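PDB 3U64: protein TP_0956 from Treponema pallidum subsp. pallidum, which probably serves as the tetratricopeptide-repeat lipoprotein component (TatT) of a TRAP transporter, engaging partner proteins of the system. Local coordinates for residues Glu38-Leu41 / Asp42-Ala45; Tyr79-Phe83 / Val84-Ala88; Ala288-Leu291 / Lys292-Gln296. All coordinates share one frame; numbering follows the deposited sequence.

Contact 1 (Glu38-Leu41 / Asp42-Ala45); sequences EDDL and DLVA
Glu38, whose CG lies 3.3 Å from Val44 CG2 with the two chains running antiparallel where they pass, has a carboxylate oxygen gripped by several groups. Its side chain bends back on its own loop, and OE2 accepts from both Asp39 N (3.0 Å) and Asp40 N (3.2 Å) on the anti side; both donors come in tilted out of the carboxylate plane, Asp40 N more so. Arg112 of the second subunit forms a salt bridge with the same OE2, and Lys53 of that subunit one with OE1, giving this buried group counter-charges.

Two residues after Glu38, Asp40 OD1 takes the backbone N-H of Leu43 nearly head-on at 2.9 Å, with an N-H...O angle of 160°, and so caps the first turn of helix 41-61. The carboxylate is brought over that turn because CG stands anti to the backbone N (chi1 -169°). The isobutyl group of Leu43 runs obliquely against it, CG lying 3.5 Å from Asp40 OD1. The other oxygen, OD2, forms a salt bridge with Arg105 of the second subunit. Ala45 N bonds to Leu41 O at 2.8 Å and an almost linear 176°, the first firm i to i+4 link. An aspartate N-cap whose preceding loop is braced by a glutamate here starts a helix at a subunit interface.

Contact 2 (Tyr79-Phe83 / Val84-Ala88); sequences YANAF and VQTPA
Gln85 N and Ala80 O form the straightest bond here, 2.9 Å long with an N-H...O angle of 175°. It spans five residues, as does the one beside it, in which Asn81 O accepts from Thr86 N at 3.0 Å. Both are i to i+5 bonds, the mark of a pi-type turn within helix 66-89; the i to i+4 alternative, Val84 N to Ala80 O, is weak.

Asn81 O is gripped twice, since Thr86 OG1 also donates to it at 3.0 Å. The backbone N-H arrives nearly along the carbonyl, whereas the hydroxyl comes from above the carbonyl plane. This second bond depends on chi1 of Thr86 (-77°), which sets OG1 beside its own backbone N and faces it back up the helix. Asn81 OD1 lies 3.2 Å from the same hydroxyl, the two side chains meeting at a slant. Farther round, the amide of Gln85 is directed to Tyr110 of helix 96-124, its OE1 accepting a hydrogen bond there.

On the apolar side, Val84 CG2 touches Tyr79 CE2 at 3.7 Å, the valine set roughly perpendicular to the tyrosine side chain. The CB of Phe83 rests over one face of the Tyr79 ring, toward its rim, and Ala82 CB sits similarly over the Phe83 ring.

Pro87, with no N-H to offer, packs its CD 3.5 Å from Ala82 O and its CG against Phe83 O. The helix kinks at this point, and the two short axes diverge by 21°. The chemistry implies a bend made in two steps: the wide turn has already shifted the bonding to i+5, Pro87 then removes the next N-H, and the Thr86 hydroxyl adds a side-chain link to Asn81 O in this region.

Contact 3 (Ala288-Leu291 / Lys292-Gln296); sequences ARWL and KAHVQ. With SO4 (sulfate ion), chain B.
At the C-terminal end of helix 278-293 the chain turns off into the short helix 295-298, and an aromatic pair one turn apart, Trp290 and His294, packs across the junction. The imidazole lies over one face of the indole in an offset stack: the five-membered ring of Trp290 and the His294 ring have centroids 4.1 Å apart and planes inclined by 26°. His294 CD2 sits 3.5 Å from Trp290 NE1, displaced toward the rim of the indole. The stack forms because Trp290 holds CG opposite the backbone N (chi1 -180°), bringing the indole forward along the helix to where the imidazole stands. His294 ND1 is hydrogen-bonded to Asp297, which helps to fix the rotation of the ring, while Tyr90 and Phe298 pack against the tryptophan.

The backbone unwinds beneath the rings. Lys292 N to Ala288 O and Ala293 N to Arg289 O are both sound helical bonds of 3.0 Å. His294 N reaches Trp290 O at 2.9 Å but bends to 142°, and its additional bond to Leu291 O is weak; His294 is also the first residue to leave helical torsions.

Lys292 curls at its last two torsions and carries its ammonium to Asp260 and Asp264. Arg289 points elsewhere: its NH1 donates to O1 of a sulfate ion at 2.6 Å, near the guanidinium plane, the ion probably deriving from the crystallisation liquor. This is a helix C-terminus closed by an i to i+4 aromatic stack and tied by a lysine to two aspartates of helix 256-268, in an all-helical, TPR-related fold.

From the N terminus, contact 1 opens helix 41-61, contact 2 marks the bend of the next helix, 66-89, and contact 3 lies at the C-terminal end of helix 278-293. All three are local, so each closes only a turn or two, and they follow in series without nesting or crossing. Contacts 1 and 2 meet directly: Ala45 CB lies 3.5 Å from Phe83 CD1, with Val44 on the same ring, which joins consecutive helices. Contact 3 touches neither, its centre about 23 Å from that of contact 1 and about 18 Å from that of contact 2. Leu41 and Val44 nevertheless pack on helix 278-293 nearer its start, which ties the N-terminal part of the fold to a helix near its C-terminal end.

Contact 1 (Glu38-Leu41 / Asp42-Ala45)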
loop_
_atom_site.group_PDB
_atom_site.type_symbol
_atom_site.label_atom_id
_atom_site.label_comp_id
_atom_site.label_asym_id
_atom_site.label_seq_id
_atom_site.Cartn_x
_atom_site.Cartn_y
_atom_site.Cartn_z
ATOM N N GLU A 38 -4.788 -16.458 2.836
ATOM C CA GLU A 38 -5.489 -15.238 3.200
ATOM C C GLU A 38 -6.929 -15.295 2.656
ATOM O O GLU A 38 -7.180 -15.916 1.613
ATOM C CB GLU A 38 -4.697 -14.037 2.657
ATOM C CG GLU A 38 -5.165 -12.658 3.072
ATOM C CD GLU A 38 -5.283 -12.494 4.563
ATOM O OE1 GLU A 38 -4.330 -12.011 5.192
ATOM O OE2 GLU A 38 -6.338 -12.843 5.113
ATOM N N ASP A 39 -7.880 -14.712 3.391
ATOM C CA ASP A 39 -9.234 -14.512 2.851
ATOM C C ASP A 39 -9.580 -13.027 2.622
ATOM O O ASP A 39 -10.630 -12.698 2.067
ATOM C CB ASP A 39 -10.322 -15.235 3.675
ATOM C CG ASP A 39 -10.330 -14.838 5.153
ATOM O OD1 ASP A 39 -9.821 -13.760 5.499
ATOM O OD2 ASP A 39 -10.860 -15.618 5.977
ATOM N N ASP A 40 -8.674 -12.145 3.024
ATOM C CA ASP A 40 -8.861 -10.702 2.872
ATOM C C ASP A 40 -8.073 -10.157 1.678
ATOM O O ASP A 40 -6.865 -9.935 1.767
ATOM C CB ASP A 40 -8.406 -9.989 4.136
ATOM C CG ASP A 40 -8.817 -8.526 4.153
ATOM O OD1 ASP A 40 -8.218 -7.710 3.423
ATOM O OD2 ASP A 40 -9.746 -8.195 4.910
ATOM N N LEU A 41 -8.760 -9.930 0.568
ATOM C CA LEU A 41 -8.112 -9.469 -0.656
ATOM C C LEU A 41 -7.355 -8.156 -0.477
ATOM O O LEU A 41 -6.235 -8.014 -0.952
ATOM C CB LEU A 41 -9.135 -9.328 -1.783
ATOM C CG LEU A 41 -9.973 -10.576 -2.052
ATOM C CD1 LEU A 41 -10.935 -10.353 -3.236
ATOM C CD2 LEU A 41 -9.071 -11.745 -2.312
ATOM N N ASP A 42 -7.963 -7.200 0.210
ATOM C CA ASP A 42 -7.357 -5.877 0.345
ATOM C C ASP A 42 -5.998 -5.917 1.041
ATOM O O ASP A 42 -5.078 -5.214 0.631
ATOM C CB ASP A 42 -8.304 -4.902 1.047
ATOM C CG ASP A 42 -9.500 -4.525 0.178
ATOM O OD1 ASP A 42 -9.389 -4.637 -1.061
ATOM O OD2 ASP A 42 -10.552 -4.120 0.731
ATOM N N LEU A 43 -5.869 -6.729 2.088
ATOM C CA LEU A 43 -4.584 -6.865 2.774
ATOM C C LEU A 43 -3.508 -7.385 1.822
ATOM O O LEU A 43 -2.367 -6.923 1.846
ATOM C CB LEU A 43 -4.690 -7.803 3.986
ATOM C CG LEU A 43 -5.306 -7.187 5.238
ATOM C CD1 LEU A 43 -5.562 -8.242 6.301
ATOM C CD2 LEU A 43 -4.399 -6.100 5.757
ATOM N N VAL A 44 -3.876 -8.356 0.993
ATOM C CA VAL A 44 -2.944 -8.904 0.019
ATOM C C VAL A 44 -2.585 -7.838 -1.033
ATOM O O VAL A 44 -1.412 -7.550 -1.243
ATOM C CB VAL A 44 -3.485 -10.175 -0.614
ATOM C CG1 VAL A 44 -2.464 -10.765 -1.540
ATOM C CG2 VAL A 44 -3.817 -11.188 0.486
ATOM N N ALA A 45 -3.603 -7.227 -1.646
ATOM C CA ALA A 45 -3.402 -6.227 -2.675
ATOM C C ALA A 45 -2.484 -5.114 -2.201
ATOM O O ALA A 45 -1.656 -4.622 -2.961
ATOM C CB ALA A 45 -4.761 -5.649 -3.144
#

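Contact 2 (Tyr79-Phe83 / Val84-Ala88)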
loop_
_atom_site.group_PDB
_atom_site.type_symbol
_atom_site.label_atom_id
_atom_site.label_comp_id
_atom_site.label_asym_id
_atom_site.label_seq_id
_atom_site.Cartn_x
_atom_site.Cartn_y
_atom_site.Cartn_z
ATOM N N TYR A 79 0.063 -11.314 -9.610
ATOM C CA TYR A 79 -0.383 -9.974 -9.304
ATOM C C TYR A 79 -1.112 -9.360 -10.502
ATOM O O TYR A 79 -2.198 -8.802 -10.355
ATOM C CB TYR A 79 0.788 -9.086 -8.918
ATOM C CG TYR A 79 0.353 -7.713 -8.518
ATOM C CD1 TYR A 79 -0.122 -7.470 -7.238
ATOM C CD2 TYR A 79 0.410 -6.651 -9.422
ATOM C CE1 TYR A 79 -0.528 -6.210 -6.852
ATOM C CE2 TYR A 79 0.012 -5.382 -9.049
ATOM C CZ TYR A 79 -0.461 -5.167 -7.758
ATOM O OH TYR A 79 -0.875 -3.909 -7.373
ATOM N N ALA A 80 -0.519 -9.450 -11.687
ATOM C CA ALA A 80 -1.145 -8.813 -12.845
ATOM C C ALA A 80 -2.573 -9.314 -13.017
ATOM O O ALA A 80 -3.482 -8.546 -13.312
ATOM C CB ALA A 80 -0.344 -9.065 -14.101
ATOM N N ASN A 81 -2.772 -10.611 -12.832
ATOM C CA ASN A 81 -4.098 -11.168 -13.013
ATOM C C ASN A 81 -5.057 -10.767 -11.899
ATOM O O ASN A 81 -6.098 -10.163 -12.139
ATOM C CB ASN A 81 -4.046 -12.687 -13.088
ATOM C CG ASN A 81 -5.433 -13.304 -13.072
ATOM O OD1 ASN A 81 -6.406 -12.663 -13.455
ATOM N ND2 ASN A 81 -5.531 -14.539 -12.618
ATOM N N ALA A 82 -4.696 -11.129 -10.678
ATOM C CA ALA A 82 -5.589 -10.948 -9.543
ATOM C C ALA A 82 -5.835 -9.483 -9.183
ATOM O O ALA A 82 -6.933 -9.133 -8.783
ATOM C CB ALA A 82 -5.068 -11.721 -8.331
ATOM N N PHE A 83 -4.830 -8.621 -9.330
ATOM C CA PHE A 83 -4.975 -7.267 -8.801
ATOM C C PHE A 83 -4.908 -6.137 -9.819
ATOM O O PHE A 83 -5.038 -4.968 -9.466
ATOM C CB PHE A 83 -4.026 -7.053 -7.613
ATOM C CG PHE A 83 -4.274 -8.024 -6.496
ATOM C CD1 PHE A 83 -5.427 -7.925 -5.726
ATOM C CD2 PHE A 83 -3.390 -9.067 -6.246
ATOM C CE1 PHE A 83 -5.689 -8.837 -4.709
ATOM C CE2 PHE A 83 -3.641 -9.995 -5.227
ATOM C CZ PHE A 83 -4.786 -9.879 -4.462
ATOM N N VAL A 84 -4.725 -6.484 -11.089
ATOM C CA VAL A 84 -4.803 -5.472 -12.135
ATOM C C VAL A 84 -5.926 -5.791 -13.127
ATOM O O VAL A 84 -6.893 -5.028 -13.250
ATOM C CB VAL A 84 -3.481 -5.314 -12.879
ATOM C CG1 VAL A 84 -3.607 -4.242 -13.954
ATOM C CG2 VAL A 84 -2.362 -4.974 -11.895
ATOM N N GLN A 85 -5.801 -6.927 -13.809
ATOM C CA GLN A 85 -6.753 -7.308 -14.831
ATOM C C GLN A 85 -8.141 -7.547 -14.269
ATOM O O GLN A 85 -9.129 -7.047 -14.792
ATOM C CB GLN A 85 -6.317 -8.576 -15.565
ATOM C CG GLN A 85 -7.376 -9.000 -16.617
ATOM C CD GLN A 85 -7.005 -10.242 -17.421
ATOM O OE1 GLN A 85 -5.821 -10.529 -17.679
ATOM N NE2 GLN A 85 -8.030 -10.989 -17.831
ATOM N N THR A 86 -8.208 -8.344 -13.218
ATOM C CA THR A 86 -9.484 -8.775 -12.680
ATOM C C THR A 86 -10.347 -7.592 -12.206
ATOM O O THR A 86 -11.488 -7.462 -12.642
ATOM C CB THR A 86 -9.280 -9.864 -11.611
ATOM O OG1 THR A 86 -8.993 -11.112 -12.262
ATOM C CG2 THR A 86 -10.514 -10.025 -10.750
ATOM N N PRO A 87 -9.804 -6.702 -11.348
ATOM C CA PRO A 87 -10.579 -5.508 -10.949
ATOM C C PRO A 87 -11.042 -4.638 -12.140
ATOM O O PRO A 87 -12.133 -4.062 -12.100
ATOM C CB PRO A 87 -9.584 -4.708 -10.091
ATOM C CG PRO A 87 -8.591 -5.730 -9.605
ATOM C CD PRO A 87 -8.462 -6.724 -10.733
ATOM N N ALA A 88 -10.205 -4.516 -13.167
ATOM C CA ALA A 88 -10.586 -3.798 -14.373
ATOM C C ALA A 88 -11.843 -4.419 -14.981
ATOM O O ALA A 88 -12.710 -3.711 -15.500
ATOM C CB ALA A 88 -9.454 -3.825 -15.386
#

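Contact 3 (Ala288-Leu291 / Lys292-Gln296)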
loop_
_atom_site.group_PDB
_atom_site.type_symbol
_atom_site.label_atom_id
_atom_site.label_comp_id
_atom_site.label_asym_id
_atom_site.label_seq_id
_atom_site.Cartn_x
_atom_site.Cartn_y
_atom_site.Cartn_z
ATOM N N ALA A 288 -16.579 -16.432 -10.741
ATOM C CA ALA A 288 -17.749 -17.242 -11.074
ATOM C C ALA A 288 -19.058 -16.522 -10.719
ATOM O O ALA A 288 -20.016 -16.558 -11.475
ATOM C CB ALA A 288 -17.677 -18.608 -10.362
ATOM N N ARG A 289 -19.088 -15.864 -9.572
ATOM C CA ARG A 289 -20.238 -15.035 -9.214
ATOM C C ARG A 289 -20.506 -13.949 -10.266
ATOM O O ARG A 289 -21.655 -13.705 -10.645
ATOM C CB ARG A 289 -20.010 -14.382 -7.856
ATOM C CG ARG A 289 -21.007 -14.781 -6.796
ATOM C CD ARG A 289 -20.480 -14.459 -5.403
ATOM N NE ARG A 289 -20.020 -15.671 -4.724
ATOM C CZ ARG A 289 -18.852 -15.800 -4.090
ATOM N NH1 ARG A 289 -17.997 -14.785 -4.027
ATOM N NH2 ARG A 289 -18.543 -16.950 -3.508
ATOM N N TRP A 290 -19.447 -13.299 -10.740
ATOM C CA TRP A 290 -19.597 -12.269 -11.769
ATOM C C TRP A 290 -20.127 -12.850 -13.088
ATOM O O TRP A 290 -21.024 -12.293 -13.705
ATOM C CB TRP A 290 -18.261 -11.587 -12.004
ATOM C CG TRP A 290 -18.287 -10.513 -13.025
ATOM C CD1 TRP A 290 -18.618 -9.205 -12.828
ATOM C CD2 TRP A 290 -17.928 -10.633 -14.406
ATOM N NE1 TRP A 290 -18.501 -8.505 -14.005
ATOM C CE2 TRP A 290 -18.082 -9.360 -14.991
ATOM C CE3 TRP A 290 -17.498 -11.697 -15.208
ATOM C CZ2 TRP A 290 -17.822 -9.119 -16.345
ATOM C CZ3 TRP A 290 -17.246 -11.458 -16.557
ATOM C CH2 TRP A 290 -17.405 -10.179 -17.110
ATOM N N LEU A 291 -19.557 -13.972 -13.512
ATOM C CA LEU A 291 -20.022 -14.655 -14.710
ATOM C C LEU A 291 -21.514 -14.957 -14.624
ATOM O O LEU A 291 -22.262 -14.656 -15.556
ATOM C CB LEU A 291 -19.224 -15.936 -14.951
ATOM C CG LEU A 291 -17.802 -15.753 -15.488
ATOM C CD1 LEU A 291 -17.023 -17.059 -15.421
ATOM C CD2 LEU A 291 -17.832 -15.211 -16.921
ATOM N N LYS A 292 -21.951 -15.539 -13.506
ATOM C CA LYS A 292 -23.375 -15.817 -13.317
ATOM C C LYS A 292 -24.223 -14.543 -13.429
ATOM O O LYS A 292 -25.240 -14.532 -14.124
ATOM C CB LYS A 292 -23.657 -16.540 -11.996
ATOM C CG LYS A 292 -23.229 -17.993 -11.988
ATOM C CD LYS A 292 -23.778 -18.724 -10.798
ATOM C CE LYS A 292 -25.195 -19.213 -11.055
ATOM N NZ LYS A 292 -25.250 -20.387 -11.985
ATOM N N ALA A 293 -23.800 -13.472 -12.761
ATOM C CA ALA A 293 -24.546 -12.206 -12.822
ATOM C C ALA A 293 -24.646 -11.678 -14.258
ATOM O O ALA A 293 -25.646 -11.072 -14.637
ATOM C CB ALA A 293 -23.919 -11.152 -11.906
ATOM N N HIS A 294 -23.609 -11.933 -15.049
ATOM C CA HIS A 294 -23.558 -11.446 -16.420
ATOM C C HIS A 294 -23.914 -12.487 -17.477
ATOM O O HIS A 294 -23.514 -12.362 -18.636
ATOM C CB HIS A 294 -22.176 -10.883 -16.717
ATOM C CG HIS A 294 -21.939 -9.545 -16.100
ATOM N ND1 HIS A 294 -21.812 -8.394 -16.846
ATOM C CD2 HIS A 294 -21.827 -9.168 -14.806
ATOM C CE1 HIS A 294 -21.621 -7.368 -16.040
ATOM N NE2 HIS A 294 -21.627 -7.809 -14.795
ATOM N N VAL A 295 -24.671 -13.505 -17.091
ATOM C CA VAL A 295 -24.951 -14.597 -18.023
ATOM C C VAL A 295 -25.610 -14.090 -19.314
ATOM O O VAL A 295 -25.294 -14.558 -20.408
ATOM C CB VAL A 295 -25.811 -15.685 -17.358
ATOM C CG1 VAL A 295 -27.084 -15.072 -16.759
ATOM C CG2 VAL A 295 -26.117 -16.826 -18.356
ATOM N N GLN A 296 -26.489 -13.097 -19.181
ATOM C CA GLN A 296 -27.232 -12.541 -20.314
ATOM C C GLN A 296 -26.344 -11.891 -21.380
ATOM O O GLN A 296 -26.757 -11.730 -22.538
ATOM C CB GLN A 296 -28.268 -11.530 -19.807
ATOM C CG GLN A 296 -29.353 -12.143 -18.928
ATOM C CD GLN A 296 -30.273 -13.053 -19.717
ATOM O OE1 GLN A 296 -30.576 -14.165 -19.291
ATOM N NE2 GLN A 296 -30.723 -12.580 -20.879
HETATM S S SO4 B . -18.693 -10.902 -4.419
HETATM O O1 SO4 B . -18.896 -12.333 -4.219
HETATM O O2 SO4 B . -17.905 -10.372 -3.307
HETATM O O3 SO4 B . -17.982 -10.704 -5.677
HETATM O O4 SO4 B . -19.983 -10.218 -4.480
#